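Local structure of 3-hydroxyisobutyryl-CoA hydrolase (Mycobacterium thermoresistibile, 4HDT) at residues Ala280-Leu285 / Leu289-Arg294. The protein probably hydrolyses 3-hydroxy-2-methylpropanoyl-CoA (3-hydroxyisobutyryl-CoA) to the free acid and coenzyme A, as a zinc-binding member of the crotonase-like family. Residues are numbered along the deposited sequence; the frame is centred on the assembly and turned at random.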
loop_
_atom_site.group_PDB
_atom_site.type_symbol
_atom_site.label_atom_id
_atom_site.label_comp_id
_atom_site.label_asym_id
_atom_site.label_seq_id
_atom_site.Cartn_x
_atom_site.Cartn_y
_atom_site.Cartn_z
ATOM N N ALA A 280 9.939 -11.792 -2.117
ATOM C CA ALA A 280 11.286 -11.654 -1.573
ATOM C C ALA A 280 12.334 -12.191 -2.545
ATOM O O ALA A 280 13.514 -11.842 -2.419
ATOM C CB ALA A 280 11.386 -12.331 -0.218
ATOM N N LYS A 281 11.937 -13.033 -3.495
ATOM C CA LYS A 281 12.883 -13.594 -4.500
ATOM C C LYS A 281 12.900 -12.844 -5.834
ATOM O O LYS A 281 13.601 -13.246 -6.794
ATOM C CB LYS A 281 12.513 -15.037 -4.777
ATOM C CG LYS A 281 12.387 -15.897 -3.538
ATOM C CD LYS A 281 11.918 -17.277 -3.947
ATOM C CE LYS A 281 11.895 -18.185 -2.744
ATOM N NZ LYS A 281 11.231 -19.457 -3.110
ATOM N N LEU A 282 12.097 -11.785 -5.932
ATOM C CA LEU A 282 12.031 -10.987 -7.133
ATOM C C LEU A 282 12.731 -9.647 -6.945
ATOM O O LEU A 282 12.305 -8.825 -6.120
ATOM C CB LEU A 282 10.565 -10.726 -7.503
ATOM C CG LEU A 282 9.676 -11.963 -7.697
ATOM C CD1 LEU A 282 8.250 -11.470 -7.887
ATOM C CD2 LEU A 282 10.151 -12.797 -8.894
ATOM N N GLN A 283 13.694 -9.361 -7.812
ATOM C CA GLN A 283 14.427 -8.110 -7.798
ATOM C C GLN A 283 13.644 -6.919 -8.330
ATOM O O GLN A 283 13.874 -5.819 -7.869
ATOM C CB GLN A 283 15.728 -8.236 -8.632
ATOM N N SER A 284 12.719 -7.138 -9.273
ATOM C CA SER A 284 12.116 -6.093 -10.085
ATOM C C SER A 284 10.756 -5.660 -9.520
ATOM O O SER A 284 9.973 -6.525 -9.163
ATOM C CB SER A 284 11.875 -6.712 -11.472
ATOM O OG SER A 284 11.096 -5.949 -12.270
ATOM N N LEU A 285 10.505 -4.352 -9.419
ATOM C CA LEU A 285 9.165 -3.879 -9.067
ATOM C C LEU A 285 8.151 -4.347 -10.111
ATOM O O LEU A 285 7.058 -4.796 -9.758
ATOM C CB LEU A 285 9.123 -2.368 -8.891
ATOM C CG LEU A 285 7.810 -1.661 -8.549
ATOM C CD1 LEU A 285 7.176 -2.291 -7.340
ATOM C CD2 LEU A 285 8.015 -0.174 -8.309
ATOM N N LEU A 289 4.833 -6.632 -9.419
ATOM C CA LEU A 289 3.476 -6.192 -9.801
ATOM C C LEU A 289 2.809 -7.207 -10.723
ATOM O O LEU A 289 1.608 -7.342 -10.708
ATOM C CB LEU A 289 3.525 -4.817 -10.476
ATOM C CG LEU A 289 3.859 -3.677 -9.492
ATOM C CD1 LEU A 289 4.362 -2.416 -10.194
ATOM C CD2 LEU A 289 2.652 -3.358 -8.660
ATOM N N ARG A 290 3.575 -7.873 -11.590
ATOM C CA ARG A 290 2.969 -8.902 -12.459
ATOM C C ARG A 290 2.359 -10.036 -11.638
ATOM O O ARG A 290 1.310 -10.548 -11.982
ATOM C CB ARG A 290 4.002 -9.541 -13.389
ATOM C CG ARG A 290 4.558 -8.667 -14.451
ATOM C CD ARG A 290 5.561 -9.515 -15.262
ATOM N NE ARG A 290 6.819 -8.813 -15.492
ATOM C CZ ARG A 290 7.041 -8.022 -16.534
ATOM N NH1 ARG A 290 6.112 -7.811 -17.478
ATOM N NH2 ARG A 290 8.198 -7.406 -16.619
ATOM N N GLN A 291 3.040 -10.426 -10.561
ATOM C CA GLN A 291 2.554 -11.444 -9.655
ATOM C C GLN A 291 1.320 -10.934 -8.934
ATOM O O GLN A 291 0.301 -11.627 -8.835
ATOM C CB GLN A 291 3.633 -11.833 -8.653
ATOM C CG GLN A 291 3.239 -12.880 -7.623
ATOM C CD GLN A 291 4.477 -13.388 -6.907
ATOM O OE1 GLN A 291 5.151 -14.312 -7.395
ATOM N NE2 GLN A 291 4.807 -12.767 -5.812
ATOM N N GLU A 292 1.401 -9.715 -8.433
ATOM C CA GLU A 292 0.280 -9.137 -7.721
ATOM C C GLU A 292 -0.953 -9.057 -8.626
ATOM O O GLU A 292 -2.092 -9.233 -8.186
ATOM C CB GLU A 292 0.629 -7.740 -7.209
ATOM C CG GLU A 292 1.586 -7.704 -6.010
ATOM C CD GLU A 292 1.978 -6.303 -5.567
ATOM O OE1 GLU A 292 1.423 -5.327 -6.095
ATOM O OE2 GLU A 292 2.860 -6.173 -4.679
ATOM N N TYR A 293 -0.748 -8.792 -9.896
ATOM C CA TYR A 293 -1.884 -8.673 -10.816
ATOM C C TYR A 293 -2.579 -10.034 -10.985
ATOM O O TYR A 293 -3.804 -10.098 -10.990
ATOM C CB TYR A 293 -1.403 -8.145 -12.173
ATOM C CG TYR A 293 -2.487 -7.920 -13.186
ATOM C CD1 TYR A 293 -3.371 -6.830 -13.056
ATOM C CD2 TYR A 293 -2.626 -8.766 -14.274
ATOM C CE1 TYR A 293 -4.369 -6.607 -13.971
ATOM C CE2 TYR A 293 -3.626 -8.558 -15.180
ATOM C CZ TYR A 293 -4.496 -7.492 -15.048
ATOM O OH TYR A 293 -5.483 -7.362 -16.021
ATOM N N ARG A 294 -1.805 -11.112 -11.121
ATOM C CA ARG A 294 -2.395 -12.471 -11.165
ATOM C C ARG A 294 -3.227 -12.723 -9.903
ATOM O O ARG A 294 -4.352 -13.213 -9.973
ATOM C CB ARG A 294 -1.326 -13.566 -11.273
ATOM C CG ARG A 294 -0.555 -13.519 -12.592
ATOM C CD ARG A 294 0.586 -14.523 -12.588
ATOM N NE ARG A 294 1.093 -14.821 -13.915
ATOM C CZ ARG A 294 2.030 -15.750 -14.179
ATOM N NH1 ARG A 294 2.591 -16.449 -13.188
ATOM N NH2 ARG A 294 2.412 -15.975 -15.433
#
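Leu285 begins helix 285-299 in this crotonase-like domain and Leu289 follows one turn later, a pair that illustrates how a chain passes from loop to helix. Ser284 is the N-cap: its OG accepts a hydrogen bond from the backbone N-H of Asp287, while the loop from Ala280 links the preceding helix 266-279 to this one. A main-chain i to i+4 bond joins Leu289 N to Leu285 O, at 2.9 Å and nearly straight (167° at the hydrogen). The two leucine side chains lie askew to each other rather than side by side. With CG anti to its backbone N (chi1 179°), Leu285 has its branch close to Leu289, and its CG sits 3.9 Å from Leu289 CD1. Leu289 turns the other way, CG anti to its carbonyl carbon (chi1 -71°), which sets that CG 3.4 Å from Leu285 O, so the side chain flanks the same carbonyl that its own N-H engages. Beyond this pair Leu289 packs on Tyr95 and Ala99 of helix 85-103 and Leu285 on Tyr155 of helix 153-158, fastening the new helix to two others of the fold. Farther back in the loop, Leu282 points toward the next turn of the helix, where the extended Gln291 reaches out to meet it. That contact is loose and amide-to-methyl, Leu282 CD1 lying 4.2 Å from Gln291 NE2.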